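Local structure of antigen TpF1 (Treponema pallidum, 2FJC) at residues B[32-35]-B[36-40]; B[43-46]-B[47-51]; B[61-64]-B[65-69]; B[105-108]-B[109-113]; B[131-134]-B[135-139]. The protein binds ferric iron as a mini-ferritin of the Dps family, probably oxidising iron at sites between subunits, and may have a structural role in the outer membrane. One frame throughout, in Å; residues are numbered along the deposited sequence.

Interaction 1: residues B[32-35]-B[36-40]; sequences LHNY and HWHIY. With FE (Fe (III) ion), chain S.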
# COMPACT_ATOMS: atom_id res chain seq x y z
N LEU B 32 9.43 -28.38 12.15
CA LEU B 32 10.06 -27.33 11.37
C LEU B 32 10.61 -26.24 12.29
O LEU B 32 11.62 -25.61 11.98
CB LEU B 32 9.06 -26.73 10.38
CG LEU B 32 8.73 -27.64 9.19
CD1 LEU B 32 7.55 -27.09 8.42
CD2 LEU B 32 9.96 -27.76 8.30
N HIS B 33 9.95 -26.01 13.42
CA HIS B 33 10.45 -25.01 14.35
C HIS B 33 11.75 -25.53 14.92
O HIS B 33 12.70 -24.77 15.12
CB HIS B 33 9.46 -24.74 15.48
CG HIS B 33 8.38 -23.75 15.13
ND1 HIS B 33 7.31 -24.07 14.32
CD2 HIS B 33 8.22 -22.45 15.47
CE1 HIS B 33 6.54 -23.01 14.18
NE2 HIS B 33 7.07 -22.01 14.86
N ASN B 34 11.79 -26.83 15.19
CA ASN B 34 12.99 -27.45 15.73
C ASN B 34 14.17 -27.10 14.83
O ASN B 34 15.17 -26.58 15.30
CB ASN B 34 12.81 -28.96 15.80
CG ASN B 34 13.88 -29.63 16.63
OD1 ASN B 34 15.06 -29.36 16.47
ND2 ASN B 34 13.47 -30.52 17.52
N TYR B 35 14.07 -27.38 13.53
CA TYR B 35 15.16 -27.07 12.62
C TYR B 35 15.38 -25.57 12.55
O TYR B 35 16.52 -25.10 12.51
CB TYR B 35 14.87 -27.60 11.22
CG TYR B 35 14.62 -29.09 11.20
CD1 TYR B 35 15.44 -29.95 11.94
CD2 TYR B 35 13.58 -29.64 10.45
CE1 TYR B 35 15.22 -31.31 11.94
CE2 TYR B 35 13.36 -31.01 10.44
CZ TYR B 35 14.18 -31.84 11.19
OH TYR B 35 13.94 -33.20 11.20
N HIS B 36 14.29 -24.83 12.53
CA HIS B 36 14.32 -23.38 12.47
C HIS B 36 15.21 -22.83 13.59
O HIS B 36 16.00 -21.91 13.38
CB HIS B 36 12.88 -22.84 12.61
CG HIS B 36 12.77 -21.35 12.59
ND1 HIS B 36 13.10 -20.58 11.49
CD2 HIS B 36 12.29 -20.48 13.52
CE1 HIS B 36 12.83 -19.31 11.74
NE2 HIS B 36 12.33 -19.23 12.96
N TRP B 37 15.08 -23.41 14.78
CA TRP B 37 15.85 -22.98 15.93
C TRP B 37 17.25 -23.56 16.08
O TRP B 37 18.17 -22.86 16.51
CB TRP B 37 15.10 -23.31 17.21
CG TRP B 37 13.77 -22.68 17.34
CD1 TRP B 37 13.43 -21.42 16.95
CD2 TRP B 37 12.62 -23.24 17.97
NE1 TRP B 37 12.12 -21.16 17.30
CE2 TRP B 37 11.60 -22.26 17.92
CE3 TRP B 37 12.34 -24.48 18.56
CZ2 TRP B 37 10.32 -22.48 18.45
CZ3 TRP B 37 11.07 -24.69 19.09
CH2 TRP B 37 10.08 -23.70 19.03
N HIS B 38 17.41 -24.83 15.73
CA HIS B 38 18.69 -25.48 15.95
C HIS B 38 19.66 -25.72 14.83
O HIS B 38 20.71 -26.32 15.05
CB HIS B 38 18.41 -26.78 16.69
CG HIS B 38 17.55 -26.59 17.90
ND1 HIS B 38 16.34 -27.23 18.07
CD2 HIS B 38 17.71 -25.80 18.99
CE1 HIS B 38 15.80 -26.85 19.22
NE2 HIS B 38 16.61 -25.98 19.79
N ILE B 39 19.34 -25.29 13.62
CA ILE B 39 20.30 -25.48 12.54
C ILE B 39 21.45 -24.52 12.82
O ILE B 39 21.32 -23.60 13.62
CB ILE B 39 19.73 -25.11 11.16
CG1 ILE B 39 19.09 -23.71 11.22
CG2 ILE B 39 18.76 -26.18 10.69
CD1 ILE B 39 18.77 -23.13 9.86
N TYR B 40 22.57 -24.76 12.17
CA TYR B 40 23.74 -23.90 12.30
C TYR B 40 24.53 -24.09 11.03
O TYR B 40 24.41 -25.12 10.35
CB TYR B 40 24.59 -24.28 13.51
CG TYR B 40 25.24 -25.63 13.41
CD1 TYR B 40 24.59 -26.78 13.86
CD2 TYR B 40 26.53 -25.77 12.88
CE1 TYR B 40 25.19 -28.03 13.78
CE2 TYR B 40 27.14 -27.01 12.79
CZ TYR B 40 26.46 -28.14 13.25
OH TYR B 40 27.06 -29.37 13.16
FE FE S . 11.67 -17.68 14.76
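His33 and Trp37, one turn apart on the helix, pack as an offset edge-to-face pair: the imidazole turns its edge toward the indole, with CD2 of His33 3.6 Å from CZ2 of Trp37 and the ring planes at 63°. The CB of His33 adds a CH-pi contact, sitting 3.8 Å from the centroid of the six-membered ring of Trp37 and almost straight above it. Asn34 and His38 meet at about a right angle. ND1 of His38 donates to OD1 of Asn34 at 3.0 Å along a nearly straight path; the oxygen lies in the imidazole plane, whereas the nitrogen stands above the amide plane. That bond helps set the rotation of the His38 ring, whose NE2 is hydrogen-bonded to N of Ala76 of a second subunit. With CG anti to the backbone N (chi1 179°), His36 reaches out to iron, its NE2 2.5 Å from the metal; Asp63 and Glu67 of the second subunit complete this intersubunit site, as in Dps ferroxidase centres. The last turn closes where Ile39 N bonds to Tyr35 O. Here helix 8-38 gives way to strand 39-40, parallel to strand 97-98, while Leu32 and Ile39 pack against helices 44-71 and 99-127.

Interaction 2: residues B[43-46]-B[47-51]; sequences EFKQ and VHELL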
# COMPACT_ATOMS: atom_id res chain seq x y z
N GLU B 43 24.93 -20.85 6.04
CA GLU B 43 23.67 -20.51 5.39
C GLU B 43 22.52 -20.28 6.37
O GLU B 43 21.37 -20.10 5.96
CB GLU B 43 23.24 -21.63 4.43
CG GLU B 43 24.28 -22.05 3.40
CD GLU B 43 25.35 -22.98 3.96
OE1 GLU B 43 25.14 -23.54 5.06
OE2 GLU B 43 26.41 -23.16 3.30
N PHE B 44 22.84 -20.27 7.66
CA PHE B 44 21.83 -20.10 8.70
C PHE B 44 20.65 -19.17 8.43
O PHE B 44 19.50 -19.61 8.41
CB PHE B 44 22.47 -19.65 10.01
CG PHE B 44 21.47 -19.51 11.13
CD1 PHE B 44 20.93 -20.63 11.75
CD2 PHE B 44 21.00 -18.25 11.50
CE1 PHE B 44 19.94 -20.50 12.70
CE2 PHE B 44 20.01 -18.12 12.46
CZ PHE B 44 19.48 -19.25 13.06
N LYS B 45 20.93 -17.88 8.26
CA LYS B 45 19.87 -16.91 8.05
C LYS B 45 18.88 -17.29 6.95
O LYS B 45 17.66 -17.24 7.15
CB LYS B 45 20.45 -15.52 7.76
CG LYS B 45 19.40 -14.42 7.71
CD LYS B 45 20.03 -13.03 7.64
CE LYS B 45 18.97 -11.93 7.67
NZ LYS B 45 18.17 -11.89 6.42
N GLN B 46 19.40 -17.68 5.79
CA GLN B 46 18.55 -18.05 4.67
C GLN B 46 17.69 -19.27 4.99
O GLN B 46 16.50 -19.28 4.73
CB GLN B 46 19.39 -18.34 3.43
CG GLN B 46 20.03 -17.11 2.79
CD GLN B 46 21.04 -16.44 3.71
OE1 GLN B 46 20.82 -15.32 4.18
NE2 GLN B 46 22.15 -17.14 3.97
N VAL B 47 18.30 -20.30 5.56
CA VAL B 47 17.57 -21.50 5.89
C VAL B 47 16.61 -21.26 7.03
O VAL B 47 15.50 -21.78 7.04
CB VAL B 47 18.53 -22.64 6.23
CG1 VAL B 47 17.74 -23.89 6.56
CG2 VAL B 47 19.45 -22.90 5.06
N HIS B 48 17.05 -20.47 8.00
CA HIS B 48 16.22 -20.11 9.15
C HIS B 48 14.91 -19.52 8.62
O HIS B 48 13.82 -19.88 9.06
CB HIS B 48 16.97 -19.06 9.99
CG HIS B 48 16.24 -18.60 11.21
ND1 HIS B 48 16.07 -19.40 12.32
CD2 HIS B 48 15.67 -17.41 11.51
CE1 HIS B 48 15.43 -18.72 13.26
NE2 HIS B 48 15.17 -17.51 12.79
N GLU B 49 15.03 -18.62 7.66
CA GLU B 49 13.87 -17.97 7.07
C GLU B 49 13.06 -18.92 6.19
O GLU B 49 11.83 -18.87 6.19
CB GLU B 49 14.30 -16.75 6.26
CG GLU B 49 14.58 -15.52 7.14
CD GLU B 49 15.48 -14.49 6.46
OE1 GLU B 49 15.58 -14.50 5.22
OE2 GLU B 49 16.08 -13.66 7.19
N LEU B 50 13.75 -19.77 5.43
CA LEU B 50 13.07 -20.72 4.58
C LEU B 50 12.19 -21.65 5.44
O LEU B 50 11.04 -21.92 5.10
CB LEU B 50 14.08 -21.56 3.80
CG LEU B 50 13.51 -22.72 2.97
CD1 LEU B 50 12.63 -22.19 1.88
CD2 LEU B 50 14.64 -23.52 2.37
N LEU B 51 12.75 -22.11 6.55
CA LEU B 51 12.04 -22.99 7.46
C LEU B 51 10.77 -22.32 7.98
O LEU B 51 9.73 -22.98 8.15
CB LEU B 51 12.95 -23.38 8.63
CG LEU B 51 13.76 -24.69 8.59
CD1 LEU B 51 13.50 -25.46 7.30
CD2 LEU B 51 15.23 -24.39 8.77
O HOH W 1 18.37 -13.46 3.79
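Val47 meets Glu43, the N-cap residue of helix 44-71, through a backbone bond from Val47 N to Glu43 O, and its CG2 lies 4.0 Å from CB of Glu43. His48 comes next, side by side with Phe44 and pointing the same way. Both have CG anti to the backbone N (chi1 180° and -178°), which sends the two rings off the same side of the helix; their planes are 27° apart but slid, so they barely overlap. CZ of Phe44 approaches ND1 of His48 at 3.5 Å, while CB of His48 lies over the phenyl face. The imidazole is held further by ND1, bonded to the carbonyl of His36, and by stacking on the His36 ring. These are the opening turns of the second long helix of the ferritin-like bundle, and Trp148 of a third subunit packs against both rings. Glu49 follows with an i to i+4 salt bridge: NZ of Lys45 meets OE2 on its syn lone pair at 2.8 Å. A water accepts from that NZ at 3.1 Å and donates to OE1 of Gln46, with a weak bond to OE1 of Glu49. Leu50 adds a backbone bond from its N to Gln46 O at 2.9 Å.

Interaction 3: residues B[61-64]-B[65-69]; sequences AFDT and IAERL. With FE (Fe (III) ion), chain R.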
# COMPACT_ATOMS: atom_id res chain seq x y z
N ALA B 61 -1.98 -25.16 5.49
CA ALA B 61 -2.58 -26.40 5.01
C ALA B 61 -3.26 -27.10 6.18
O ALA B 61 -4.33 -27.69 6.04
CB ALA B 61 -1.51 -27.29 4.40
N PHE B 62 -2.62 -27.03 7.34
CA PHE B 62 -3.13 -27.61 8.57
C PHE B 62 -4.55 -27.11 8.81
O PHE B 62 -5.48 -27.89 9.03
CB PHE B 62 -2.22 -27.16 9.73
CG PHE B 62 -2.70 -27.56 11.10
CD1 PHE B 62 -2.59 -28.88 11.53
CD2 PHE B 62 -3.18 -26.61 11.98
CE1 PHE B 62 -2.94 -29.24 12.84
CE2 PHE B 62 -3.54 -26.95 13.29
CZ PHE B 62 -3.42 -28.27 13.72
N ASP B 63 -4.72 -25.79 8.74
CA ASP B 63 -6.02 -25.22 8.97
C ASP B 63 -7.05 -25.45 7.87
O ASP B 63 -8.20 -25.73 8.18
CB ASP B 63 -5.90 -23.72 9.30
CG ASP B 63 -7.14 -23.19 10.02
OD1 ASP B 63 -7.45 -23.67 11.14
OD2 ASP B 63 -7.80 -22.28 9.48
N THR B 64 -6.66 -25.35 6.60
CA THR B 64 -7.67 -25.55 5.55
C THR B 64 -8.15 -27.01 5.50
O THR B 64 -9.33 -27.26 5.29
CB THR B 64 -7.19 -25.12 4.14
OG1 THR B 64 -6.29 -26.09 3.61
CG2 THR B 64 -6.49 -23.78 4.20
N ILE B 65 -7.25 -27.96 5.72
CA ILE B 65 -7.64 -29.36 5.72
C ILE B 65 -8.54 -29.68 6.92
O ILE B 65 -9.53 -30.40 6.80
CB ILE B 65 -6.40 -30.29 5.73
CG1 ILE B 65 -5.79 -30.31 4.33
CG2 ILE B 65 -6.79 -31.72 6.13
CD1 ILE B 65 -4.58 -31.18 4.23
N ALA B 66 -8.20 -29.13 8.08
CA ALA B 66 -9.01 -29.35 9.27
C ALA B 66 -10.42 -28.82 9.04
O ALA B 66 -11.41 -29.43 9.45
CB ALA B 66 -8.39 -28.66 10.46
N GLU B 67 -10.50 -27.67 8.39
CA GLU B 67 -11.79 -27.06 8.12
C GLU B 67 -12.59 -27.84 7.08
O GLU B 67 -13.82 -27.85 7.12
CB GLU B 67 -11.62 -25.63 7.65
CG GLU B 67 -12.12 -24.63 8.66
CD GLU B 67 -11.10 -23.55 8.96
OE1 GLU B 67 -10.58 -22.94 8.00
OE2 GLU B 67 -10.84 -23.30 10.15
N ARG B 68 -11.89 -28.48 6.15
CA ARG B 68 -12.58 -29.26 5.14
C ARG B 68 -13.21 -30.45 5.86
O ARG B 68 -14.33 -30.86 5.57
CB ARG B 68 -11.59 -29.75 4.08
CG ARG B 68 -12.24 -30.60 2.99
CD ARG B 68 -13.49 -29.94 2.46
NE ARG B 68 -14.17 -30.75 1.45
CZ ARG B 68 -15.41 -30.54 1.04
NH1 ARG B 68 -16.11 -29.53 1.55
NH2 ARG B 68 -15.96 -31.33 0.13
N LEU B 69 -12.46 -30.99 6.81
CA LEU B 69 -12.92 -32.11 7.60
C LEU B 69 -14.20 -31.70 8.34
O LEU B 69 -15.17 -32.47 8.41
CB LEU B 69 -11.82 -32.48 8.59
CG LEU B 69 -11.86 -33.80 9.33
CD1 LEU B 69 -12.06 -34.95 8.37
CD2 LEU B 69 -10.53 -33.95 10.07
FE FE R . -9.43 -21.33 10.43
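Ile65, Ala66, Glu67 and Arg68 each give their backbone N-H to the carbonyl four residues back, from Ala61 to Thr64, at 2.9 to 3.1 Å between N and O: regular alpha-helix in the second half of helix 44-71. That spacing puts Asp63 and Glu67 on one face, where both carboxylates turn to the same iron. OD2 of Asp63 binds it at 2.1 Å, OE2 of Glu67 at the longer 2.4 Å. The side chains approach obliquely, with their carboxylate planes 86° apart, and the shared iron brings OD2 of Asp63 within 3.2 Å of OE1 of Glu67. Glu67 reaches the metal through unusual torsions, chi1 -111° and chi2 130°. Asp63 is steadied from outside, for its OD1 accepts a hydrogen bond from the indole NE1 of Trp37 in a second subunit. Away from the iron, CB of Ile65 rests on the carbonyl oxygen of Ala61 at 3.3 Å, on the side that packs against Ile139 of helix 130-154. His36 of the second subunit completes the ligands seen, giving an iron site between subunits, consistent with the ferroxidase centre of the Dps family, with one iron modelled here.

Interaction 4: residues B[105-108]-B[109-113]; sequences RVKR and DFEYL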
# COMPACT_ATOMS: atom_id res chain seq x y z
N ARG B 105 15.93 -33.90 5.85
CA ARG B 105 14.82 -34.45 6.62
C ARG B 105 13.48 -33.81 6.26
O ARG B 105 12.48 -34.52 6.17
CB ARG B 105 15.10 -34.33 8.12
CG ARG B 105 16.28 -35.15 8.54
CD ARG B 105 16.59 -35.06 10.02
NE ARG B 105 17.92 -35.59 10.28
CZ ARG B 105 18.52 -35.58 11.47
NH1 ARG B 105 17.90 -35.07 12.53
NH2 ARG B 105 19.75 -36.05 11.58
N VAL B 106 13.43 -32.49 6.05
CA VAL B 106 12.15 -31.90 5.69
C VAL B 106 11.77 -32.37 4.29
O VAL B 106 10.61 -32.59 4.00
CB VAL B 106 12.13 -30.33 5.77
CG1 VAL B 106 12.88 -29.87 6.98
CG2 VAL B 106 12.68 -29.72 4.51
N LYS B 107 12.76 -32.54 3.41
CA LYS B 107 12.47 -33.00 2.06
C LYS B 107 11.81 -34.38 2.16
O LYS B 107 10.84 -34.68 1.47
CB LYS B 107 13.76 -33.10 1.24
CG LYS B 107 13.56 -33.65 -0.17
CD LYS B 107 14.84 -33.54 -0.99
CE LYS B 107 14.63 -33.96 -2.43
NZ LYS B 107 14.46 -35.43 -2.55
N ARG B 108 12.35 -35.21 3.05
CA ARG B 108 11.84 -36.55 3.25
C ARG B 108 10.40 -36.50 3.76
O ARG B 108 9.53 -37.25 3.29
CB ARG B 108 12.74 -37.28 4.25
CG ARG B 108 12.74 -38.80 4.16
CD ARG B 108 13.81 -39.41 5.09
NE ARG B 108 15.13 -38.85 4.81
CZ ARG B 108 16.09 -38.67 5.72
NH1 ARG B 108 15.87 -39.02 6.99
NH2 ARG B 108 17.26 -38.13 5.38
N ASP B 109 10.13 -35.62 4.73
CA ASP B 109 8.79 -35.48 5.28
C ASP B 109 7.82 -34.90 4.24
O ASP B 109 6.64 -35.28 4.19
CB ASP B 109 8.79 -34.60 6.54
CG ASP B 109 9.40 -35.31 7.74
OD1 ASP B 109 9.41 -36.56 7.76
OD2 ASP B 109 9.85 -34.62 8.69
N PHE B 110 8.32 -33.99 3.41
CA PHE B 110 7.49 -33.40 2.38
C PHE B 110 7.10 -34.48 1.38
O PHE B 110 5.96 -34.54 0.93
CB PHE B 110 8.24 -32.28 1.66
CG PHE B 110 8.22 -30.95 2.38
CD1 PHE B 110 7.50 -30.79 3.57
CD2 PHE B 110 8.89 -29.84 1.85
CE1 PHE B 110 7.44 -29.55 4.20
CE2 PHE B 110 8.84 -28.60 2.49
CZ PHE B 110 8.11 -28.45 3.66
N GLU B 111 8.05 -35.35 1.04
CA GLU B 111 7.79 -36.43 0.10
C GLU B 111 6.79 -37.41 0.71
O GLU B 111 5.90 -37.90 0.03
CB GLU B 111 9.09 -37.13 -0.29
CG GLU B 111 10.04 -36.22 -1.06
CD GLU B 111 11.42 -36.82 -1.27
OE1 GLU B 111 11.97 -37.39 -0.30
OE2 GLU B 111 11.96 -36.71 -2.38
N TYR B 112 6.94 -37.69 2.00
CA TYR B 112 6.02 -38.59 2.66
C TYR B 112 4.62 -37.98 2.59
O TYR B 112 3.66 -38.67 2.25
CB TYR B 112 6.43 -38.84 4.11
CG TYR B 112 5.31 -39.33 5.00
CD1 TYR B 112 4.46 -38.42 5.63
CD2 TYR B 112 5.10 -40.69 5.22
CE1 TYR B 112 3.42 -38.86 6.45
CE2 TYR B 112 4.06 -41.14 6.04
CZ TYR B 112 3.22 -40.21 6.65
OH TYR B 112 2.17 -40.63 7.44
N LEU B 113 4.50 -36.69 2.91
CA LEU B 113 3.20 -36.01 2.84
C LEU B 113 2.65 -36.05 1.43
O LEU B 113 1.46 -36.26 1.22
CB LEU B 113 3.30 -34.55 3.29
CG LEU B 113 3.31 -34.27 4.79
CD1 LEU B 113 3.44 -32.78 5.03
CD2 LEU B 113 2.04 -34.80 5.41
O HOH W 2 14.42 -37.33 -0.07
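Lys107 and Glu111 form an i to i+4 salt bridge, NZ of Lys107 lying 2.8 Å from OE2 of Glu111. The ammonium comes in from above the carboxylate plane, 48° out of it, and the two side chains run obliquely to each other. Lys107 stays extended until its last torsion, where a bend (chi4 -72°) turns NZ toward the acid. A water bridges the same pair by a second route: it accepts from NZ of Lys107 at 3.1 Å and donates to OE1 of Glu111 at a short 2.5 Å, a value that is doubtful in detail. Below this bridge CG of Glu111 rests against the carbonyl oxygen of Lys107 at 3.1 Å.

Asp109, Arg105 and Tyr112 have their polar partners elsewhere. Asp109 bonds through its backbone N to Arg105 O, but its carboxylate forms a salt bridge with Lys31; Arg105 forms a salt bridge with Glu92, and the hydroxyl of Tyr112 a hydrogen bond with Asp24. All of this belongs to helix 99-127, one of the four long helices of the ferritin-like bundle: Asp109 and Tyr112 tie it to helix 8-38, Arg105 to the loop before strand 97-98.

On the inner side Phe110 follows Val106 by one turn. Its backbone N bonds to Val106 O at 2.7 Å, and its CG sits 3.3 Å from that same oxygen. The side chains themselves only graze, CG2 of Val106 being 4.5 Å from CE2 of Phe110. Both reach into the bundle core: Phe110 meets Tyr54 edge-to-face and packs on Leu143 and Ile147 of helix 130-154, while Val106 touches Leu150 and Tyr35.

Interaction 5: residues B[131-134]-B[135-139]; sequences VTDG and IITDI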
# COMPACT_ATOMS: atom_id res chain seq x y z
N VAL B 131 -14.29 -30.43 -4.24
CA VAL B 131 -13.70 -29.48 -3.30
C VAL B 131 -12.46 -30.04 -2.60
O VAL B 131 -11.41 -29.41 -2.58
CB VAL B 131 -14.72 -29.04 -2.23
CG1 VAL B 131 -14.03 -28.28 -1.11
CG2 VAL B 131 -15.78 -28.17 -2.86
N THR B 132 -12.58 -31.23 -2.02
CA THR B 132 -11.44 -31.82 -1.35
C THR B 132 -10.31 -32.03 -2.35
O THR B 132 -9.14 -31.84 -2.04
CB THR B 132 -11.80 -33.16 -0.70
OG1 THR B 132 -12.81 -32.94 0.28
CG2 THR B 132 -10.58 -33.79 -0.05
N ASP B 133 -10.68 -32.42 -3.56
CA ASP B 133 -9.71 -32.66 -4.62
C ASP B 133 -8.88 -31.40 -4.83
O ASP B 133 -7.66 -31.43 -4.81
CB ASP B 133 -10.46 -33.02 -5.90
CG ASP B 133 -9.55 -33.47 -7.02
OD1 ASP B 133 -8.32 -33.22 -6.95
OD2 ASP B 133 -10.08 -34.06 -7.99
N GLY B 134 -9.58 -30.28 -5.04
CA GLY B 134 -8.92 -29.01 -5.26
C GLY B 134 -8.05 -28.56 -4.10
O GLY B 134 -6.95 -28.03 -4.29
N ILE B 135 -8.54 -28.76 -2.88
CA ILE B 135 -7.79 -28.39 -1.71
C ILE B 135 -6.48 -29.18 -1.62
O ILE B 135 -5.41 -28.60 -1.46
CB ILE B 135 -8.62 -28.61 -0.42
CG1 ILE B 135 -9.73 -27.56 -0.33
CG2 ILE B 135 -7.72 -28.57 0.82
CD1 ILE B 135 -10.67 -27.75 0.85
N ILE B 136 -6.56 -30.50 -1.73
CA ILE B 136 -5.35 -31.31 -1.65
C ILE B 136 -4.41 -31.02 -2.82
O ILE B 136 -3.20 -30.91 -2.63
CB ILE B 136 -5.65 -32.83 -1.59
CG1 ILE B 136 -5.95 -33.24 -0.16
CG2 ILE B 136 -4.47 -33.65 -2.09
CD1 ILE B 136 -7.19 -32.66 0.36
N THR B 137 -4.96 -30.90 -4.02
CA THR B 137 -4.14 -30.62 -5.19
C THR B 137 -3.35 -29.32 -5.03
O THR B 137 -2.19 -29.24 -5.43
CB THR B 137 -4.99 -30.55 -6.47
OG1 THR B 137 -5.64 -31.82 -6.70
CG2 THR B 137 -4.12 -30.22 -7.67
N ASP B 138 -3.97 -28.29 -4.45
CA ASP B 138 -3.28 -27.01 -4.25
C ASP B 138 -2.08 -27.22 -3.33
O ASP B 138 -1.00 -26.68 -3.56
CB ASP B 138 -4.20 -25.96 -3.63
CG ASP B 138 -5.18 -25.36 -4.63
OD1 ASP B 138 -4.99 -25.57 -5.86
OD2 ASP B 138 -6.14 -24.67 -4.20
N ILE B 139 -2.29 -28.00 -2.28
CA ILE B 139 -1.24 -28.30 -1.33
C ILE B 139 -0.16 -29.14 -2.02
O ILE B 139 1.02 -28.92 -1.83
CB ILE B 139 -1.82 -29.06 -0.13
CG1 ILE B 139 -2.76 -28.13 0.64
CG2 ILE B 139 -0.70 -29.58 0.75
CD1 ILE B 139 -3.57 -28.83 1.75
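Asp133 and Thr137 lie side by side one turn apart, and the threonine hydroxyl has two acceptors on the same residue. OG1 of Thr137 is 2.8 Å from the carbonyl oxygen of Asp133 and 3.0 Å from its OD1. Thr137 has OG1 anti to its own carbonyl carbon (chi1 -62°), which points the hydroxyl back down the helix, and CG of Asp133 is anti to the backbone N (chi1 -172°), bringing the carboxylate up alongside. The backbone N of Thr137 also donates to Asp133 O, at 2.9 Å, so that carbonyl serves the main-chain bond as well.

Two further i to i+4 pairs follow round the helix, each with its side chains side by side. CG2 of Thr132 touches CD1 of Ile136 at 3.6 Å, and CD1 of Ile136 also comes to 3.2 Å from Thr132 O. CG1 of Val131 lies 3.9 Å from CD1 of Ile135, a methyl-to-methyl contact. These turns open helix 130-154, the last long helix of the ferritin-like four-helix bundle, and its apolar side faces the others: Ile136 packs on Phe117 and Gln121 of helix 99-127, Ile135 on Arg68 of helix 44-71.

The hydroxyl of Thr132 points away from Ile136 and is held by Asp129, just before the helix, and by NE of Arg68. At Gly134 the carbonyl oxygen takes the backbone N of Asp138 at 3.0 Å, and the carboxyl carbon CG of Asp138 sits 3.2 Å from it. The acid itself turns outward to a salt bridge with Arg141 of a neighbouring subunit, whose Leu140 packs on Val131.

The five contacts follow one another along the chain and sample all four long helices: interaction 1 ends helix 8-38, interactions 2 and 3 lie on helix 44-71, 4 on helix 99-127 and 5 on helix 130-154. Centres of interactions 1 and 2 are 9 Å apart and joined by His36 O to His48 ND1; interactions 3 and 5, at 10 Å, meet through Arg68 and Thr132. Interaction 4 touches interaction 1 where Tyr35 and Leu32 pack on Val106. Interactions 1 and 3, 25 Å apart within the chain, hold complementary halves of the iron site, so each iron is bound across an interface between two subunits of the twelve-chain assembly.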